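Local structure of glutamate--cysteine ligase GshA (Methylobacillus flagellatus KT, 3K1T) at residues 17-22 with 225-229; 66-70 with 113-118; 276-281 with 329-334. The protein probably acts as a ligase that joins glutamate to cysteine, the first step of glutathione synthesis. One frame throughout, in Å; residues are numbered along the deposited sequence.

Contact 1. Residues 17-22 with 225-229; sequences TLEKRL and LIDID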
ATOM      1  N   THR A  17     -10.451  -4.587  27.410  1.00 14.20           N
ATOM      2  CA  THR A  17     -11.838  -4.608  26.958  1.00 14.44           C
ATOM      3  C   THR A  17     -11.951  -3.988  25.554  1.00 14.23           C
ATOM      4  O   THR A  17     -12.609  -4.523  24.677  1.00 14.10           O
ATOM      5  CB  THR A  17     -12.766  -3.855  27.929  1.00 15.21           C
ATOM      6  OG1 THR A  17     -12.713  -4.492  29.213  1.00 16.93           O
ATOM      7  CG2 THR A  17     -14.236  -3.828  27.400  1.00 14.60           C
ATOM      8  N   LEU A  18     -11.358  -2.825  25.375  1.00 13.75           N
ATOM      9  CA  LEU A  18     -11.293  -2.211  24.036  1.00 13.13           C
ATOM     10  C   LEU A  18     -10.689  -3.138  23.002  1.00 13.74           C
ATOM     11  O   LEU A  18     -11.267  -3.320  21.908  1.00 13.07           O
ATOM     12  CB  LEU A  18     -10.527  -0.910  24.100  1.00 13.27           C
ATOM     13  CG  LEU A  18     -10.207  -0.221  22.758  1.00 14.66           C
ATOM     14  CD1 LEU A  18     -11.456   0.158  21.988  1.00 13.48           C
ATOM     15  CD2 LEU A  18      -9.319   1.010  23.011  1.00 13.66           C
ATOM     16  N   GLU A  19      -9.519  -3.705  23.309  1.00 13.19           N
ATOM     17  CA  GLU A  19      -8.870  -4.639  22.389  1.00 13.95           C
ATOM     18  C   GLU A  19      -9.782  -5.820  22.029  1.00 14.81           C
ATOM     19  O   GLU A  19      -9.883  -6.172  20.852  1.00 14.52           O
ATOM     20  CB  GLU A  19      -7.539  -5.135  22.953  1.00 14.00           C
ATOM     21  CG  GLU A  19      -6.467  -4.066  22.954  1.00 14.53           C
ATOM     22  CD  GLU A  19      -5.252  -4.374  23.845  1.00 16.30           C
ATOM     23  OE1 GLU A  19      -5.400  -5.111  24.839  1.00 14.36           O
ATOM     24  OE2 GLU A  19      -4.140  -3.843  23.533  1.00 13.23           O
ATOM     25  N   LYS A  20     -10.442  -6.404  23.029  1.00 15.43           N
ATOM     26  CA  LYS A  20     -11.383  -7.493  22.780  1.00 17.23           C
ATOM     27  C   LYS A  20     -12.531  -7.063  21.864  1.00 16.11           C
ATOM     28  O   LYS A  20     -12.888  -7.805  20.958  1.00 17.02           O
ATOM     29  CB  LYS A  20     -11.962  -8.059  24.089  1.00 17.56           C
ATOM     30  CG  LYS A  20     -10.934  -8.800  24.905  1.00 20.77           C
ATOM     31  CD  LYS A  20     -11.539  -9.540  26.109  1.00 24.91           C
ATOM     32  CE  LYS A  20     -11.622  -8.701  27.360  1.00 30.35           C
ATOM     33  NZ  LYS A  20     -11.925  -9.665  28.511  1.00 34.54           N
ATOM     34  N   ARG A  21     -13.106  -5.883  22.101  1.00 15.94           N
ATOM     35  CA  ARG A  21     -14.189  -5.394  21.239  0.80 15.70           C
ATOM     36  C   ARG A  21     -13.706  -5.213  19.786  1.00 14.73           C
ATOM     37  O   ARG A  21     -14.421  -5.587  18.840  1.00 14.20           O
ATOM     38  CB  ARG A  21     -14.781  -4.080  21.786  0.80 16.41           C
ATOM     39  CG  ARG A  21     -15.517  -4.217  23.134  0.80 18.70           C
ATOM     40  CD  ARG A  21     -16.846  -4.995  23.089  0.80 22.63           C
ATOM     41  NE  ARG A  21     -17.457  -4.853  24.410  0.80 28.87           N
ATOM     42  CZ  ARG A  21     -17.091  -5.543  25.502  0.80 32.04           C
ATOM     43  NH1 ARG A  21     -16.144  -6.477  25.438  0.80 34.80           N
ATOM     44  NH2 ARG A  21     -17.659  -5.290  26.684  0.80 31.72           N
ATOM     45  N   LEU A  22     -12.499  -4.649  19.599  1.00 13.67           N
ATOM     46  CA  LEU A  22     -11.942  -4.441  18.251  1.00 13.40           C
ATOM     47  C   LEU A  22     -11.712  -5.783  17.546  1.00 14.94           C
ATOM     48  O   LEU A  22     -12.025  -5.944  16.351  1.00 15.31           O
ATOM     49  CB  LEU A  22     -10.622  -3.646  18.290  1.00 13.35           C
ATOM     50  CG  LEU A  22     -10.647  -2.237  18.878  1.00 13.93           C
ATOM     51  CD1 LEU A  22      -9.169  -1.700  18.956  1.00 14.63           C
ATOM     52  CD2 LEU A  22     -11.566  -1.301  18.056  1.00 10.32           C
ATOM     53  N   LEU A 225     -20.997   1.067  17.564  1.00 18.39           N
ATOM     54  CA  LEU A 225     -20.661   0.052  16.542  1.00 18.24           C
ATOM     55  C   LEU A 225     -19.997  -1.159  17.197  1.00 18.56           C
ATOM     56  O   LEU A 225     -20.304  -2.305  16.835  1.00 17.92           O
ATOM     57  CB  LEU A 225     -19.732   0.634  15.460  1.00 18.50           C
ATOM     58  CG  LEU A 225     -19.362  -0.255  14.255  1.00 19.70           C
ATOM     59  CD1 LEU A 225     -20.589  -0.404  13.307  1.00 20.84           C
ATOM     60  CD2 LEU A 225     -18.113   0.258  13.507  1.00 18.73           C
ATOM     61  N   ILE A 226     -19.090  -0.912  18.146  1.00 17.20           N
ATOM     62  CA  ILE A 226     -18.326  -1.999  18.769  1.00 17.35           C
ATOM     63  C   ILE A 226     -18.761  -2.235  20.234  1.00 17.28           C
ATOM     64  O   ILE A 226     -18.210  -3.088  20.885  1.00 18.74           O
ATOM     65  CB  ILE A 226     -16.782  -1.793  18.688  1.00 17.66           C
ATOM     66  CG1 ILE A 226     -16.330  -0.568  19.503  1.00 15.47           C
ATOM     67  CG2 ILE A 226     -16.319  -1.647  17.204  1.00 16.86           C
ATOM     68  CD1 ILE A 226     -14.832  -0.476  19.794  1.00 16.94           C
ATOM     69  N   ASP A 227     -19.757  -1.499  20.710  1.00 16.97           N
ATOM     70  CA  ASP A 227     -20.277  -1.577  22.082  1.00 17.81           C
ATOM     71  C   ASP A 227     -19.219  -1.334  23.169  1.00 17.55           C
ATOM     72  O   ASP A 227     -18.946  -2.209  24.007  1.00 18.06           O
ATOM     73  CB  ASP A 227     -20.995  -2.915  22.326  1.00 18.10           C
ATOM     74  CG  ASP A 227     -21.804  -2.912  23.634  1.00 21.85           C
ATOM     75  OD1 ASP A 227     -22.291  -1.843  24.053  1.00 23.83           O
ATOM     76  OD2 ASP A 227     -21.988  -3.994  24.218  1.00 26.92           O
ATOM     77  N   ILE A 228     -18.631  -0.140  23.161  1.00 16.54           N
ATOM     78  CA  ILE A 228     -17.623   0.259  24.149  1.00 16.32           C
ATOM     79  C   ILE A 228     -18.058   1.596  24.786  1.00 15.92           C
ATOM     80  O   ILE A 228     -18.770   2.387  24.146  1.00 15.91           O
ATOM     81  CB  ILE A 228     -16.231   0.353  23.492  1.00 16.74           C
ATOM     82  CG1 ILE A 228     -15.082   0.394  24.509  1.00 20.06           C
ATOM     83  CG2 ILE A 228     -16.116   1.642  22.625  1.00 15.98           C
ATOM     84  CD1 ILE A 228     -14.620  -0.938  25.032  1.00 22.81           C
ATOM     85  N   ASP A 229     -17.665   1.829  26.050  1.00 14.27           N
ATOM     86  CA  ASP A 229     -17.822   3.130  26.707  1.00 14.80           C
ATOM     87  C   ASP A 229     -17.014   4.167  25.879  1.00 13.59           C
ATOM     88  O   ASP A 229     -15.817   4.017  25.767  1.00 13.69           O
ATOM     89  CB  ASP A 229     -17.252   3.037  28.150  1.00 13.73           C
ATOM     90  CG  ASP A 229     -17.369   4.334  28.939  1.00 14.70           C
ATOM     91  OD1 ASP A 229     -17.780   5.361  28.371  1.00 14.62           O
ATOM     92  OD2 ASP A 229     -17.041   4.343  30.158  1.00 13.96           O
TER
HETATM   93  O   HOH W   1     -18.155  -2.555  26.609  1.00 42.70           O

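Contact 2. Residues 66-70 with 113-118; sequences PGGFN and RNVHAL. With SO4 (sulfate ion), chain B.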
ATOM      1  N   PRO A  66       3.009  16.420   9.195  1.00 14.11           N
ATOM      2  CA  PRO A  66       3.942  15.657  10.030  1.00 14.08           C
ATOM      3  C   PRO A  66       5.394  15.939   9.691  1.00 13.77           C
ATOM      4  O   PRO A  66       5.741  16.042   8.510  1.00 14.29           O
ATOM      5  CB  PRO A  66       3.566  14.174   9.761  1.00 14.18           C
ATOM      6  CG  PRO A  66       2.553  14.182   8.698  1.00 16.05           C
ATOM      7  CD  PRO A  66       2.077  15.557   8.438  1.00 14.94           C
ATOM      8  N   GLY A  67       6.225  16.034  10.718  1.00 13.30           N
ATOM      9  CA  GLY A  67       7.612  16.427  10.554  1.00 14.29           C
ATOM     10  C   GLY A  67       8.659  15.462  11.060  1.00 13.79           C
ATOM     11  O   GLY A  67       9.779  15.863  11.333  1.00 14.79           O
ATOM     12  N   GLY A  68       8.288  14.182  11.196  1.00 13.26           N
ATOM     13  CA  GLY A  68       9.181  13.170  11.712  1.00 12.98           C
ATOM     14  C   GLY A  68       9.310  11.962  10.772  1.00 13.44           C
ATOM     15  O   GLY A  68       9.494  10.830  11.220  1.00 13.52           O
ATOM     16  N   PHE A  69       9.261  12.200   9.465  1.00 12.51           N
ATOM     17  CA  PHE A  69       9.427  11.107   8.474  1.00 12.38           C
ATOM     18  C   PHE A  69      10.755  10.372   8.562  1.00 13.15           C
ATOM     19  O   PHE A  69      10.854   9.211   8.167  1.00 13.29           O
ATOM     20  CB  PHE A  69       9.164  11.616   7.036  1.00 12.52           C
ATOM     21  CG  PHE A  69       7.704  11.770   6.737  1.00 11.63           C
ATOM     22  CD1 PHE A  69       6.961  10.683   6.312  1.00 11.60           C
ATOM     23  CD2 PHE A  69       7.077  12.989   6.894  1.00 11.72           C
ATOM     24  CE1 PHE A  69       5.583  10.820   6.071  1.00 11.28           C
ATOM     25  CE2 PHE A  69       5.720  13.144   6.657  1.00 11.74           C
ATOM     26  CZ  PHE A  69       4.953  12.047   6.260  1.00 12.66           C
ATOM     27  N   ASN A  70      11.775  11.032   9.073  1.00 12.46           N
ATOM     28  CA  ASN A  70      13.070  10.409   9.237  1.00 13.22           C
ATOM     29  C   ASN A  70      13.109   9.381  10.389  1.00 13.96           C
ATOM     30  O   ASN A  70      14.074   8.654  10.517  1.00 14.00           O
ATOM     31  CB  ASN A  70      14.117  11.477   9.499  1.00 13.65           C
ATOM     32  CG  ASN A  70      13.816  12.340  10.731  1.00 14.95           C
ATOM     33  OD1 ASN A  70      12.787  12.995  10.798  1.00 13.72           O
ATOM     34  ND2 ASN A  70      14.764  12.371  11.696  1.00 15.71           N
ATOM     35  N   ARG A 113      16.502  16.458   8.231  1.00 15.48           N
ATOM     36  CA  ARG A 113      16.428  15.022   7.947  1.00 15.55           C
ATOM     37  C   ARG A 113      15.024  14.552   7.600  1.00 14.60           C
ATOM     38  O   ARG A 113      14.859  13.693   6.712  1.00 14.25           O
ATOM     39  CB  ARG A 113      16.978  14.193   9.121  1.00 17.07           C
ATOM     40  CG  ARG A 113      18.460  14.432   9.335  1.00 19.42           C
ATOM     41  CD  ARG A 113      18.962  13.767  10.583  1.00 25.79           C
ATOM     42  NE  ARG A 113      20.385  14.065  10.710  1.00 29.67           N
ATOM     43  CZ  ARG A 113      21.152  13.739  11.744  1.00 33.63           C
ATOM     44  NH1 ARG A 113      20.644  13.076  12.783  1.00 33.18           N
ATOM     45  NH2 ARG A 113      22.447  14.074  11.718  1.00 33.67           N
ATOM     46  N   ASN A 114      14.024  15.106   8.285  1.00 13.42           N
ATOM     47  CA  ASN A 114      12.631  14.863   7.899  1.00 13.25           C
ATOM     48  C   ASN A 114      12.360  15.283   6.456  1.00 13.20           C
ATOM     49  O   ASN A 114      11.741  14.550   5.686  1.00 12.89           O
ATOM     50  CB  ASN A 114      11.690  15.607   8.828  1.00 12.87           C
ATOM     51  CG  ASN A 114      10.315  15.761   8.276  1.00 13.75           C
ATOM     52  OD1 ASN A 114       9.530  14.779   8.225  1.00 10.65           O
ATOM     53  ND2 ASN A 114       9.987  17.015   7.842  1.00 11.66           N
ATOM     54  N   VAL A 115      12.795  16.481   6.095  1.00 13.24           N
ATOM     55  CA  VAL A 115      12.618  16.947   4.721  1.00 13.43           C
ATOM     56  C   VAL A 115      13.223  16.018   3.702  1.00 12.29           C
ATOM     57  O   VAL A 115      12.548  15.684   2.714  1.00 13.25           O
ATOM     58  CB  VAL A 115      13.092  18.388   4.514  1.00 13.96           C
ATOM     59  CG1 VAL A 115      12.905  18.804   2.993  1.00 13.38           C
ATOM     60  CG2 VAL A 115      12.261  19.311   5.465  1.00 14.00           C
ATOM     61  N   HIS A 116      14.444  15.576   3.937  1.00 13.23           N
ATOM     62  CA  HIS A 116      15.093  14.606   3.057  1.00 14.36           C
ATOM     63  C   HIS A 116      14.312  13.286   2.937  1.00 14.01           C
ATOM     64  O   HIS A 116      14.098  12.787   1.826  1.00 13.29           O
ATOM     65  CB  HIS A 116      16.513  14.318   3.506  1.00 15.40           C
ATOM     66  CG  HIS A 116      17.168  13.223   2.731  1.00 20.13           C
ATOM     67  ND1 HIS A 116      17.862  13.452   1.562  1.00 29.40           N
ATOM     68  CD2 HIS A 116      17.236  11.887   2.955  1.00 25.66           C
ATOM     69  CE1 HIS A 116      18.306  12.301   1.086  1.00 29.73           C
ATOM     70  NE2 HIS A 116      17.929  11.333   1.910  1.00 28.39           N
ATOM     71  N   ALA A 117      13.880  12.747   4.078  1.00 13.30           N
ATOM     72  CA  ALA A 117      13.111  11.471   4.121  1.00 13.34           C
ATOM     73  C   ALA A 117      11.778  11.583   3.405  1.00 12.48           C
ATOM     74  O   ALA A 117      11.392  10.691   2.644  1.00 12.05           O
ATOM     75  CB  ALA A 117      12.892  11.047   5.601  1.00 13.69           C
ATOM     76  N   LEU A 118      11.059  12.691   3.651  1.00 12.54           N
ATOM     77  CA  LEU A 118       9.799  12.964   2.969  1.00 12.32           C
ATOM     78  C   LEU A 118       9.963  13.119   1.449  1.00 12.00           C
ATOM     79  O   LEU A 118       9.212  12.532   0.646  1.00 11.96           O
ATOM     80  CB  LEU A 118       9.105  14.186   3.582  1.00 11.87           C
ATOM     81  CG  LEU A 118       7.808  14.625   2.925  1.00 12.15           C
ATOM     82  CD1 LEU A 118       6.687  13.550   2.851  1.00 11.02           C
ATOM     83  CD2 LEU A 118       7.296  15.906   3.649  1.00 12.15           C
TER
HETATM   84  S   SO4 B 432       4.987  15.027  14.195  1.00 21.90           S
HETATM   85  O1  SO4 B 432       5.934  14.408  15.094  1.00 27.96           O
HETATM   86  O2  SO4 B 432       4.650  13.896  13.388  1.00 25.53           O
HETATM   87  O3  SO4 B 432       3.815  15.516  14.885  1.00 23.72           O
HETATM   88  O4  SO4 B 432       5.631  16.100  13.406  1.00 22.65           O

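Contact 3. Residues 276-281 with 329-334; sequences QEPFVI and EGVYTF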
ATOM      1  N   GLN A 276      -4.804   7.475  40.184  1.00 16.50           N
ATOM      2  CA  GLN A 276      -4.062   8.688  39.849  0.50 16.39           C
ATOM      3  C   GLN A 276      -4.961   9.925  39.951  1.00 16.44           C
ATOM      4  O   GLN A 276      -6.165   9.841  39.845  1.00 15.28           O
ATOM      5  CB  GLN A 276      -3.433   8.612  38.451  0.50 16.23           C
ATOM      6  CG  GLN A 276      -2.175   7.768  38.376  0.50 16.37           C
ATOM      7  CD  GLN A 276      -2.493   6.300  38.181  0.50 14.86           C
ATOM      8  OE1 GLN A 276      -3.611   5.942  37.849  0.50 16.61           O
ATOM      9  NE2 GLN A 276      -1.503   5.460  38.338  0.50 16.17           N
ATOM     10  N   GLU A 277      -4.334  11.082  40.178  1.00 16.63           N
ATOM     11  CA  GLU A 277      -5.039  12.368  40.272  0.50 16.82           C
ATOM     12  C   GLU A 277      -5.547  12.821  38.900  1.00 16.47           C
ATOM     13  O   GLU A 277      -4.783  12.808  37.938  1.00 16.59           O
ATOM     14  CB  GLU A 277      -4.095  13.456  40.772  0.50 17.30           C
ATOM     15  CG  GLU A 277      -3.430  13.226  42.127  0.50 19.33           C
ATOM     16  CD  GLU A 277      -2.708  14.480  42.589  0.50 21.57           C
ATOM     17  OE1 GLU A 277      -3.398  15.473  42.900  0.50 23.59           O
ATOM     18  OE2 GLU A 277      -1.459  14.487  42.603  0.50 23.66           O
ATOM     19  N   PRO A 278      -6.823  13.227  38.797  1.00 15.34           N
ATOM     20  CA  PRO A 278      -7.270  13.864  37.557  1.00 14.57           C
ATOM     21  C   PRO A 278      -6.466  15.132  37.284  1.00 13.49           C
ATOM     22  O   PRO A 278      -6.067  15.813  38.224  1.00 12.80           O
ATOM     23  CB  PRO A 278      -8.732  14.220  37.831  1.00 14.84           C
ATOM     24  CG  PRO A 278      -9.159  13.337  38.960  1.00 16.50           C
ATOM     25  CD  PRO A 278      -7.927  13.043  39.756  1.00 16.30           C
ATOM     26  N   PHE A 279      -6.220  15.419  36.005  1.00 12.28           N
ATOM     27  CA  PHE A 279      -5.584  16.661  35.604  1.00 12.33           C
ATOM     28  C   PHE A 279      -6.244  17.190  34.374  1.00 13.01           C
ATOM     29  O   PHE A 279      -6.853  16.437  33.614  1.00 13.62           O
ATOM     30  CB  PHE A 279      -4.036  16.556  35.469  1.00 12.21           C
ATOM     31  CG  PHE A 279      -3.526  15.841  34.238  1.00 12.10           C
ATOM     32  CD1 PHE A 279      -3.519  14.436  34.169  1.00 14.03           C
ATOM     33  CD2 PHE A 279      -3.004  16.571  33.161  1.00 12.21           C
ATOM     34  CE1 PHE A 279      -2.981  13.755  33.019  1.00 14.50           C
ATOM     35  CE2 PHE A 279      -2.451  15.922  32.034  1.00 14.39           C
ATOM     36  CZ  PHE A 279      -2.462  14.501  31.952  1.00 13.32           C
ATOM     37  N   VAL A 280      -6.139  18.508  34.207  1.00 14.26           N
ATOM     38  CA  VAL A 280      -6.730  19.219  33.084  1.00 13.75           C
ATOM     39  C   VAL A 280      -5.668  20.017  32.372  1.00 13.67           C
ATOM     40  O   VAL A 280      -4.801  20.606  33.017  1.00 13.85           O
ATOM     41  CB  VAL A 280      -7.894  20.116  33.542  1.00 13.88           C
ATOM     42  CG1 VAL A 280      -8.256  21.178  32.463  1.00 12.75           C
ATOM     43  CG2 VAL A 280      -9.107  19.199  33.918  1.00 14.89           C
ATOM     44  N   ILE A 281      -5.712  19.984  31.030  1.00 13.11           N
ATOM     45  CA  ILE A 281      -4.824  20.777  30.215  1.00 13.45           C
ATOM     46  C   ILE A 281      -5.635  22.023  29.832  1.00 13.04           C
ATOM     47  O   ILE A 281      -6.724  21.916  29.280  1.00 13.12           O
ATOM     48  CB  ILE A 281      -4.376  20.043  28.945  1.00 13.93           C
ATOM     49  CG1 ILE A 281      -3.741  18.684  29.283  1.00 16.74           C
ATOM     50  CG2 ILE A 281      -3.363  20.899  28.109  1.00 14.72           C
ATOM     51  CD1 ILE A 281      -3.500  17.802  28.019  1.00 16.72           C
ATOM     52  N   GLU A 329      -9.559  17.131  29.545  1.00 11.95           N
ATOM     53  CA  GLU A 329      -9.121  16.039  30.399  1.00 12.20           C
ATOM     54  C   GLU A 329      -7.724  15.581  29.967  1.00 11.91           C
ATOM     55  O   GLU A 329      -7.517  15.247  28.799  1.00 10.63           O
ATOM     56  CB  GLU A 329     -10.112  14.879  30.285  1.00 12.28           C
ATOM     57  CG  GLU A 329      -9.613  13.530  30.848  1.00 12.40           C
ATOM     58  CD  GLU A 329     -10.540  12.368  30.549  1.00 13.86           C
ATOM     59  OE1 GLU A 329     -11.742  12.597  30.224  1.00 13.28           O
ATOM     60  OE2 GLU A 329     -10.066  11.202  30.678  1.00 14.96           O
ATOM     61  N   GLY A 330      -6.787  15.599  30.895  1.00 11.08           N
ATOM     62  CA  GLY A 330      -5.443  15.080  30.656  1.00 11.65           C
ATOM     63  C   GLY A 330      -5.466  13.557  30.686  1.00 11.33           C
ATOM     64  O   GLY A 330      -6.229  12.977  31.465  1.00 11.67           O
ATOM     65  N   VAL A 331      -4.676  12.927  29.817  1.00 12.28           N
ATOM     66  CA  VAL A 331      -4.594  11.446  29.729  1.00 12.31           C
ATOM     67  C   VAL A 331      -3.182  11.060  30.100  1.00 12.85           C
ATOM     68  O   VAL A 331      -2.228  11.676  29.645  1.00 13.98           O
ATOM     69  CB  VAL A 331      -4.931  10.965  28.312  1.00 14.05           C
ATOM     70  CG1 VAL A 331      -4.902   9.398  28.231  1.00 12.53           C
ATOM     71  CG2 VAL A 331      -6.321  11.530  27.884  1.00 14.48           C
ATOM     72  N   TYR A 332      -3.040  10.077  30.971  1.00 13.22           N
ATOM     73  CA  TYR A 332      -1.725   9.584  31.391  1.00 12.28           C
ATOM     74  C   TYR A 332      -1.162   8.678  30.323  1.00 11.95           C
ATOM     75  O   TYR A 332      -1.921   8.014  29.581  1.00 12.58           O
ATOM     76  CB  TYR A 332      -1.840   8.795  32.706  1.00 12.35           C
ATOM     77  CG  TYR A 332      -2.009   9.694  33.902  1.00 12.37           C
ATOM     78  CD1 TYR A 332      -0.905  10.207  34.563  1.00 13.89           C
ATOM     79  CD2 TYR A 332      -3.279  10.022  34.369  1.00 12.74           C
ATOM     80  CE1 TYR A 332      -1.046  11.059  35.656  1.00 14.96           C
ATOM     81  CE2 TYR A 332      -3.442  10.878  35.464  1.00 13.13           C
ATOM     82  CZ  TYR A 332      -2.316  11.403  36.098  1.00 15.01           C
ATOM     83  OH  TYR A 332      -2.457  12.241  37.194  1.00 14.36           O
ATOM     84  N   THR A 333       0.168   8.650  30.214  1.00 11.42           N
ATOM     85  CA  THR A 333       0.826   7.537  29.544  1.00 12.08           C
ATOM     86  C   THR A 333       1.650   6.764  30.574  1.00 12.46           C
ATOM     87  O   THR A 333       2.463   7.360  31.288  1.00 12.62           O
ATOM     88  CB  THR A 333       1.748   7.927  28.375  1.00 12.08           C
ATOM     89  OG1 THR A 333       2.548   6.766  27.988  1.00 13.11           O
ATOM     90  CG2 THR A 333       2.686   9.134  28.733  1.00 11.68           C
ATOM     91  N   PHE A 334       1.447   5.443  30.644  1.00 11.69           N
ATOM     92  CA  PHE A 334       2.248   4.597  31.536  1.00 12.45           C
ATOM     93  C   PHE A 334       3.219   3.719  30.767  1.00 12.43           C
ATOM     94  O   PHE A 334       3.869   2.865  31.352  1.00 13.36           O
ATOM     95  CB  PHE A 334       1.360   3.757  32.462  1.00 13.05           C
ATOM     96  CG  PHE A 334       0.508   4.593  33.352  1.00 12.18           C
ATOM     97  CD1 PHE A 334       1.087   5.432  34.280  1.00 16.15           C
ATOM     98  CD2 PHE A 334      -0.852   4.625  33.198  1.00 14.94           C
ATOM     99  CE1 PHE A 334       0.304   6.250  35.096  1.00 18.04           C
ATOM    100  CE2 PHE A 334      -1.640   5.431  34.009  1.00 14.08           C
ATOM    101  CZ  PHE A 334      -1.052   6.249  34.961  1.00 15.02           C
TER
HETATM  102  O   HOH W   2      -7.134  13.352  34.172  1.00 12.18           O

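Contact 1. Residues 17-22 with 225-229
Arg21 of helix 13-23 reaches across to the backbone that follows helix 210-226, while the CD1 methyls of Ile226 and Ile228 pack against helix 13-23 beside it. The arginine, modelled in two conformers, is followed outward here in one of them. Its CB lies 4.1 Å from Ile226 CD1. CG meets Ile228 CD1 at 3.9 Å and passes near the carbonyl of Ile226. The bend at chi2 (-69°) then brings CD up to the oxygen end of that carbonyl, with Arg21 CD 3.2 Å from Ile226 O. NE donates to Asp227 O at 3.1 Å; the bond is somewhat bent (N-H...O 146°), and NE stands above the carbonyl plane, although the oxygen lies close to the guanidinium plane. At the tip, NH2 makes a weak bond to a water that itself donates to Asp227 O, so in this conformer the same carbonyl takes one direct and one water-mediated partner. Thr17 CG2 rests over one face of the guanidinium, toward its rim.

Below this polar edge the contact is aliphatic. Ile226 CD1 fits between two leucines of the facing helix, 3.8 Å from Leu22 CD2 and 4.1 Å from Leu18 CD1. Ile228, its CG1 anti to the backbone N (chi1 -165°), extends CD1 to the helix backbone, 3.7 Å from Leu18 CA, and to the methyl of Thr17. Leu22 and Ile226 also share Ile29 of helix 26-40.

Asp227, with positive phi, is the C' residue of a Schellman motif ending helix 210-226. Its carbonyl, just past that C-terminus, probably favours a cation, and the nearby Asp227 carboxylate may add to the attraction without touching Arg21. The contact sets a cationic side chain, bonded to that carbonyl on the partly exposed side, over a buried layer of leucine and isoleucine.

Contact 2. Residues 66-70 with 113-118
Asn114, on helix 109-124, turns its amide into the 66-70 loop, and its OD1 takes the backbone N-H of Phe69 at 2.9 Å. The bond lies in the carbonyl plane on a lone pair and is fairly straight (156°). With CG anti to the backbone N (chi1 162°) the amide heads for the loop, and chi2 (74°) turns it nearly coplanar with the Phe69 ring, so OD1 also sits at the ring edge, 3.3 Å from Phe69 CD2. This is the tight part. Leu118 CD1 stands over the centre of one ring face in a CH-pi contact, 4.0 Å from the centroid, and Ala117 CB packs against the Phe69 backbone and 4.0 Å from Phe69 CB. Tyr347 meets the same ring edge-to-face.

The other side is looser and partly exposed. Asn70 lays its amide across the start of the 113-118 segment, OD1 3.5 Å from Asn114 CB and ND2 beside Arg113 CB, in van der Waals contact. The guanidinium of Arg113 leads away to Thr146. At the far end of the loop, Gly67 N donates to O4 of a sulfate, probably from the crystallisation liquor, at 2.8 Å; Ser47, Asn63 and Arg359 also hydrogen-bond this ion.

Both ends of the buried Asn114 amide are used, OD1 by Phe69 N and ND2 by Asn177, which settles which end is oxygen and probably keeps the amide from turning.

Contact 3. Residues 276-281 with 329-334
With CG between its backbone N and carbonyl carbon (chi1 75°), Phe279 swings its ring over Gly330, while Tyr332, its CG anti to the carbonyl carbon (chi1 -76°), raises its ring to meet it. The phenylalanine edge points at the tyrosine face in a T-shaped pair, centroids 5.1 Å apart and planes at 73°. Gly330 CA lies over a Phe279 face, 3.5 Å from the centroid; a CB on Gly330 would clash with the ring. On the other tyrosine face, in one of its two conformers, lies the aliphatic part of Gln276, whose amide reaches Phe334 CZ. Tyr332 OH donates to Glu277 O, on a lone pair, at 2.5 Å, a doubtfully short length. Trading the Phe279 ring for an alanine methyl is likely to open a gap above Gly330 and leave the Tyr332 face without its edge partner.

Gly330 N bonds Phe279 O at 2.8 Å, beside the antiparallel non-hydrogen-bonded pair Val280-Glu329, and a water bridges Phe279 N to Gly330 O. Strand 280-285 lies between 324-329 and 291-296 in a four-stranded antiparallel sheet: Val280 and Glu329 face helix 251-272, whereas Phe279 and Ile281 pack on Thr295 of strand 291-296.

Contact 3 is the most buried of the three, whereas contacts 1 and 2 each combine a buried side with a partly exposed one. The three hold different elements: a helix and the end of another with its following turn at contact 1, a loop and a helix at contact 2, and two inner strands of a sheet with the chain leaving one of them at contact 3. Contacts 2 and 3 lie on opposite sides of the chain's centre, about 30 Å apart between centres. Chemistry follows place: a charged side chain serves a helix end in contact 1, a neutral amide serves a loop in contact 2, and a T-shaped aromatic pair, one ring lying over a glycine, marks contact 3.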